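Thiol-disulfide oxidoreductase (Bacteroides thetaiotaomicron, PDB 3FW2) probably acts as a thiol-disulfide oxidoreductase of the TlpA-like family, this chain being the C-terminal thioredoxin-like domain of a longer protein. Local coordinates at residues A[9-14]-A[110-115]; A[70-75]-A[93-98]. All coordinates share one frame; numbering follows the deposited sequence.

Interaction 1 of 2, residues A[9-14]-A[110-115]; sequences KYAPFF and KQYSIY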
loop_
_atom_site.group_PDB
_atom_site.type_symbol
_atom_site.label_atom_id
_atom_site.label_comp_id
_atom_site.label_asym_id
_atom_site.label_seq_id
_atom_site.Cartn_x
_atom_site.Cartn_y
_atom_site.Cartn_z
ATOM N N LYS A 9 -5.487 -1.438 23.464
ATOM C CA LYS A 9 -4.289 -0.625 23.701
ATOM C C LYS A 9 -4.657 0.810 23.474
ATOM O O LYS A 9 -5.661 1.089 22.823
ATOM C CB LYS A 9 -3.180 -1.009 22.725
ATOM C CG LYS A 9 -2.626 -2.408 22.907
ATOM C CD LYS A 9 -1.656 -2.466 24.056
ATOM C CE LYS A 9 -1.206 -3.904 24.336
ATOM N NZ LYS A 9 -0.526 -4.534 23.164
ATOM N N TYR A 10 -3.856 1.737 23.996
ATOM C CA TYR A 10 -4.026 3.138 23.658
ATOM C C TYR A 10 -3.440 3.392 22.272
ATOM O O TYR A 10 -2.362 2.886 21.965
ATOM C CB TYR A 10 -3.314 4.010 24.682
ATOM C CG TYR A 10 -4.036 4.126 25.994
ATOM C CD1 TYR A 10 -5.281 4.769 26.062
ATOM C CD2 TYR A 10 -3.470 3.647 27.174
ATOM C CE1 TYR A 10 -5.944 4.934 27.267
ATOM C CE2 TYR A 10 -4.130 3.799 28.395
ATOM C CZ TYR A 10 -5.370 4.443 28.433
ATOM O OH TYR A 10 -6.053 4.607 29.632
ATOM N N ALA A 11 -4.159 4.177 21.463
ATOM C CA ALA A 11 -3.750 4.519 20.089
ATOM C C ALA A 11 -2.317 5.114 20.061
ATOM O O ALA A 11 -2.050 6.031 20.802
ATOM C CB ALA A 11 -4.738 5.565 19.511
ATOM N N PRO A 12 -1.434 4.634 19.159
ATOM C CA PRO A 12 -0.175 5.367 18.939
ATOM C C PRO A 12 -0.371 6.834 18.554
ATOM O O PRO A 12 -1.361 7.203 17.870
ATOM C CB PRO A 12 0.490 4.608 17.773
ATOM C CG PRO A 12 -0.063 3.163 17.887
ATOM C CD PRO A 12 -1.509 3.396 18.353
ATOM N N PHE A 13 0.550 7.678 18.991
ATOM C CA PHE A 13 0.423 9.090 18.667
ATOM C C PHE A 13 0.531 9.328 17.181
ATOM O O PHE A 13 1.288 8.625 16.480
ATOM C CB PHE A 13 1.516 9.858 19.357
ATOM C CG PHE A 13 1.473 11.315 19.102
ATOM C CD1 PHE A 13 0.480 12.100 19.653
ATOM C CD2 PHE A 13 2.468 11.908 18.372
ATOM C CE1 PHE A 13 0.477 13.500 19.427
ATOM C CE2 PHE A 13 2.465 13.285 18.159
ATOM C CZ PHE A 13 1.484 14.056 18.661
ATOM N N PHE A 14 -0.260 10.273 16.696
ATOM C CA PHE A 14 0.000 10.843 15.411
ATOM C C PHE A 14 -0.290 12.327 15.422
ATOM O O PHE A 14 -1.068 12.796 16.235
ATOM C CB PHE A 14 -0.832 10.161 14.307
ATOM C CG PHE A 14 -2.284 10.340 14.492
ATOM C CD1 PHE A 14 -3.018 9.375 15.126
ATOM C CD2 PHE A 14 -2.943 11.497 13.984
ATOM C CE1 PHE A 14 -4.401 9.539 15.340
ATOM C CE2 PHE A 14 -4.292 11.667 14.196
ATOM C CZ PHE A 14 -5.029 10.685 14.859
ATOM N N LYS A 110 3.273 2.714 9.689
ATOM C CA LYS A 110 4.014 1.764 10.468
ATOM C C LYS A 110 3.433 1.682 11.857
ATOM O O LYS A 110 3.275 0.572 12.410
ATOM C CB LYS A 110 5.478 2.189 10.509
ATOM C CG LYS A 110 6.072 2.381 9.115
ATOM C CD LYS A 110 7.585 2.676 9.141
ATOM C CE LYS A 110 7.865 4.152 9.076
ATOM N NZ LYS A 110 9.325 4.485 9.243
ATOM N N GLN A 111 3.152 2.817 12.459
ATOM C CA GLN A 111 2.640 2.801 13.865
ATOM C C GLN A 111 1.310 2.053 14.002
ATOM O O GLN A 111 1.065 1.377 15.023
ATOM C CB GLN A 111 2.492 4.220 14.414
ATOM C CG GLN A 111 3.781 5.035 14.558
ATOM C CD GLN A 111 4.744 4.392 15.533
ATOM O OE1 GLN A 111 4.692 4.684 16.699
ATOM N NE2 GLN A 111 5.596 3.481 15.059
ATOM N N TYR A 112 0.457 2.177 12.971
ATOM C CA TYR A 112 -0.852 1.530 12.964
ATOM C C TYR A 112 -0.813 0.157 12.251
ATOM O O TYR A 112 -1.868 -0.393 12.034
ATOM C CB TYR A 112 -1.919 2.449 12.339
ATOM C CG TYR A 112 -2.342 3.433 13.383
ATOM C CD1 TYR A 112 -1.497 4.486 13.719
ATOM C CD2 TYR A 112 -3.517 3.242 14.130
ATOM C CE1 TYR A 112 -1.860 5.391 14.719
ATOM C CE2 TYR A 112 -3.894 4.143 15.129
ATOM C CZ TYR A 112 -3.049 5.224 15.422
ATOM O OH TYR A 112 -3.424 6.060 16.472
ATOM N N SER A 113 0.378 -0.323 11.869
ATOM C CA SER A 113 0.561 -1.675 11.268
ATOM C C SER A 113 -0.412 -1.891 10.117
ATOM O O SER A 113 -1.093 -2.928 10.030
ATOM C CB SER A 113 0.371 -2.760 12.326
ATOM O OG SER A 113 1.365 -2.533 13.317
ATOM N N ILE A 114 -0.514 -0.897 9.239
ATOM C CA ILE A 114 -1.463 -0.952 8.103
ATOM C C ILE A 114 -0.904 -1.967 7.107
ATOM O O ILE A 114 0.225 -1.807 6.551
ATOM C CB ILE A 114 -1.638 0.437 7.486
ATOM C CG1 ILE A 114 -2.181 1.395 8.530
ATOM C CG2 ILE A 114 -2.586 0.425 6.273
ATOM C CD1 ILE A 114 -3.536 1.044 9.143
ATOM N N TYR A 115 -1.630 -3.077 6.934
ATOM C CA TYR A 115 -1.134 -4.107 6.069
ATOM C C TYR A 115 -1.763 -4.103 4.696
ATOM O O TYR A 115 -1.254 -4.738 3.779
ATOM C CB TYR A 115 -1.290 -5.476 6.734
ATOM C CG TYR A 115 -2.680 -5.855 7.111
ATOM C CD1 TYR A 115 -3.569 -6.386 6.161
ATOM C CD2 TYR A 115 -3.122 -5.734 8.445
ATOM C CE1 TYR A 115 -4.897 -6.791 6.544
ATOM C CE2 TYR A 115 -4.442 -6.097 8.795
ATOM C CZ TYR A 115 -5.286 -6.639 7.865
ATOM O OH TYR A 115 -6.564 -7.028 8.214
HETATM O O HOH W 1 3.310 6.991 17.363
#
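The hydroxyl of Tyr112 donates a hydrogen bond to the backbone carbonyl of Pro12, with OH 2.7 Å from O. The donor lies in the carbonyl plane, on a lone pair, at a C=O...donor angle of 138°. Two apolar groups flank the Tyr112 hydroxyl. Ala11 CB lies 3.3 Å from Tyr112 OH. Phe14 presents its ring edge, with CD1 at 3.6 Å from that OH, and the two side chains cross at about a right angle. The pyrrolidine of Pro12 covers one face of the Tyr112 ring, and its CD makes a CH-pi contact 4.2 Å from the ring centroid. The Pro12 ring also reaches back to the helix end, where its CB is 3.9 Å from Gln111 CB. A bend at chi2 (-62°) turns the Gln111 amide to water 1, and OE1 accepts a bond from it. The same water donates to Phe13 O and so bridges the two segments. Tyr112 also packs on Ile121 of strand 119-123. Helix 107-111 ends here in a Schellman motif, with Ser113 at positive phi as its C-prime residue. The contact thus ties the N-terminal loop to a helix C-terminus within a thioredoxin-like domain.

Interaction 2 of 2, residues A[70-75]-A[93-98]; sequences IGMLGI and LDWEQV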
loop_
_atom_site.group_PDB
_atom_site.type_symbol
_atom_site.label_atom_id
_atom_site.label_comp_id
_atom_site.label_asym_id
_atom_site.label_seq_id
_atom_site.Cartn_x
_atom_site.Cartn_y
_atom_site.Cartn_z
ATOM N N ILE A 70 -19.069 11.285 18.166
ATOM C CA ILE A 70 -18.292 10.590 17.140
ATOM C C ILE A 70 -17.742 11.607 16.145
ATOM O O ILE A 70 -18.458 12.516 15.696
ATOM C CB ILE A 70 -19.106 9.450 16.430
ATOM C CG1 ILE A 70 -18.226 8.700 15.405
ATOM C CG2 ILE A 70 -20.256 9.979 15.665
ATOM C CD1 ILE A 70 -17.122 7.854 16.051
ATOM N N GLY A 71 -16.445 11.439 15.846
ATOM C CA GLY A 71 -15.753 12.179 14.815
ATOM C C GLY A 71 -15.117 11.245 13.788
ATOM O O GLY A 71 -14.953 10.054 14.053
HETATM N N MSE A 72 -14.749 11.805 12.633
HETATM C CA MSE A 72 -14.131 11.034 11.540
HETATM C C MSE A 72 -12.875 11.716 11.012
HETATM O O MSE A 72 -12.826 12.963 10.807
HETATM C CB MSE A 72 -15.131 10.853 10.395
HETATM C CG MSE A 72 -16.270 10.007 10.772
HETATM SE SE MSE A 72 -17.622 10.006 9.289
HETATM C CE MSE A 72 -16.555 9.267 7.808
ATOM N N LEU A 73 -11.847 10.916 10.721
ATOM C CA LEU A 73 -10.605 11.446 10.181
ATOM C C LEU A 73 -10.126 10.491 9.075
ATOM O O LEU A 73 -9.946 9.322 9.339
ATOM C CB LEU A 73 -9.488 11.472 11.241
ATOM C CG LEU A 73 -8.122 11.985 10.796
ATOM C CD1 LEU A 73 -8.205 13.414 10.250
ATOM C CD2 LEU A 73 -7.122 11.861 11.977
ATOM N N GLY A 74 -9.805 11.037 7.910
ATOM C CA GLY A 74 -9.206 10.266 6.830
ATOM C C GLY A 74 -7.717 10.543 6.818
ATOM O O GLY A 74 -7.281 11.702 6.800
ATOM N N ILE A 75 -6.949 9.467 6.795
ATOM C CA ILE A 75 -5.503 9.510 6.679
ATOM C C ILE A 75 -5.085 8.888 5.364
ATOM O O ILE A 75 -5.333 7.697 5.113
ATOM C CB ILE A 75 -4.832 8.782 7.823
ATOM C CG1 ILE A 75 -5.198 9.449 9.168
ATOM C CG2 ILE A 75 -3.329 8.759 7.598
ATOM C CD1 ILE A 75 -4.553 8.877 10.396
ATOM N N LEU A 93 -14.841 13.522 -0.144
ATOM C CA LEU A 93 -14.301 13.058 1.167
ATOM C C LEU A 93 -14.329 14.266 2.105
ATOM O O LEU A 93 -13.296 14.924 2.349
ATOM C CB LEU A 93 -12.888 12.513 0.952
ATOM C CG LEU A 93 -12.762 11.397 -0.105
ATOM C CD1 LEU A 93 -11.310 10.944 -0.262
ATOM C CD2 LEU A 93 -13.667 10.171 0.178
ATOM N N ASP A 94 -15.510 14.556 2.636
ATOM C CA ASP A 94 -15.790 15.840 3.239
ATOM C C ASP A 94 -15.484 15.968 4.744
ATOM O O ASP A 94 -15.493 17.063 5.284
ATOM C CB ASP A 94 -17.275 16.212 3.033
ATOM C CG ASP A 94 -17.627 16.539 1.600
ATOM O OD1 ASP A 94 -16.710 16.853 0.812
ATOM O OD2 ASP A 94 -18.860 16.429 1.305
ATOM N N TRP A 95 -15.232 14.845 5.400
ATOM C CA TRP A 95 -14.679 14.816 6.752
ATOM C C TRP A 95 -13.228 15.193 6.710
ATOM O O TRP A 95 -12.615 15.293 5.641
ATOM C CB TRP A 95 -14.879 13.458 7.401
ATOM C CG TRP A 95 -14.404 12.239 6.626
ATOM C CD1 TRP A 95 -13.295 11.481 6.938
ATOM C CD2 TRP A 95 -15.049 11.544 5.537
ATOM N NE1 TRP A 95 -13.165 10.466 6.051
ATOM C CE2 TRP A 95 -14.228 10.475 5.193
ATOM C CE3 TRP A 95 -16.228 11.763 4.777
ATOM C CZ2 TRP A 95 -14.528 9.599 4.150
ATOM C CZ3 TRP A 95 -16.508 10.913 3.733
ATOM C CH2 TRP A 95 -15.668 9.831 3.441
ATOM N N GLU A 96 -12.670 15.463 7.877
ATOM C CA GLU A 96 -11.279 15.976 7.910
ATOM C C GLU A 96 -10.337 14.977 7.245
ATOM O O GLU A 96 -10.477 13.774 7.406
ATOM C CB GLU A 96 -10.839 16.238 9.341
ATOM C CG GLU A 96 -9.427 16.853 9.488
ATOM C CD GLU A 96 -9.234 18.189 8.791
ATOM O OE1 GLU A 96 -9.236 18.256 7.530
ATOM O OE2 GLU A 96 -9.070 19.181 9.519
ATOM N N GLN A 97 -9.369 15.508 6.517
ATOM C CA GLN A 97 -8.430 14.735 5.736
ATOM C C GLN A 97 -6.997 15.197 6.026
ATOM O O GLN A 97 -6.682 16.402 6.014
ATOM C CB GLN A 97 -8.683 14.900 4.264
ATOM C CG GLN A 97 -10.052 14.518 3.818
ATOM C CD GLN A 97 -10.344 13.010 3.984
ATOM O OE1 GLN A 97 -9.457 12.184 3.777
ATOM N NE2 GLN A 97 -11.585 12.682 4.370
ATOM N N VAL A 98 -6.131 14.243 6.298
ATOM C CA VAL A 98 -4.701 14.534 6.522
ATOM C C VAL A 98 -3.802 13.616 5.704
ATOM O O VAL A 98 -4.226 12.514 5.277
ATOM C CB VAL A 98 -4.343 14.420 8.026
ATOM C CG1 VAL A 98 -5.155 15.441 8.923
ATOM C CG2 VAL A 98 -4.488 12.984 8.522
HETATM O O HOH W 2 -14.124 15.324 10.351
#
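Strands 70-76 and 96-98 are the two parallel strands of a beta-alpha-beta unit, joined through helix 81-90, and this contact pairs them at one side of the mixed thioredoxin-like sheet. Gly74 is the centre of the pairing. Its N donates to Glu96 O at 2.9 Å, and the bond is almost straight at 174°. Its O accepts from Val98 N at 2.8 Å. Gln97 lies across from Gly74, with its side chain folded back over the glycine, and its amide oxygen OE1 packs against the backbone there, 3.6 Å from Gly74 CA. Gln97 NE2 donates to Trp95 O from above the carbonyl plane, and it also lies above one face of the indole, toward the rim. Met72, a selenomethionine, takes the opposite face. Its CE stands 3.6 Å from the centroid of the five-membered ring, a CH-pi contact 13° off the normal. The selenium lies farther off, above the same face, in a Met-aromatic contact. The bend at chi3 (60°) turns the methyl onto the ring. On the other side of the sheet, Leu73 CD1 meets Glu96 CG at 3.7 Å and Val98 CG1 at 3.9 Å. Ile75 and Val98 lie side by side there. Water 2 accepts from Glu96 N and donates to Met72 O, and so bridges Met72 and Glu96 beside the two direct bonds. Glu96 OE1 accepts from Gln97 N with its anti lone pair, while OE2 is hydrogen-bonded to Asn18 ND2. Among mostly buried side chains, the polar backbone of Gly74 is therefore satisfied at both N and O by the neighbouring strand, and the indole is held between an amide and a methyl.

Interaction 2 is buried near the centre of the chain and pairs two strands of the main sheet. Interaction 1 is partly buried and lies farther out, where the N-terminal loop meets the end of helix 107-111. Their centres are about 17 Å apart, yet they touch: Phe14 CE2 of interaction 1 packs 3.6 Å from Leu73 CD2 of interaction 2. Along the chain, interaction 2 is nested within the loop closed by interaction 1. Regular backbone bonds dominate between the strands, whereas a tyrosine hydroxyl makes the direct bond at the loop. Each contact also uses a bridging water and a CH-pi contact on an aromatic face.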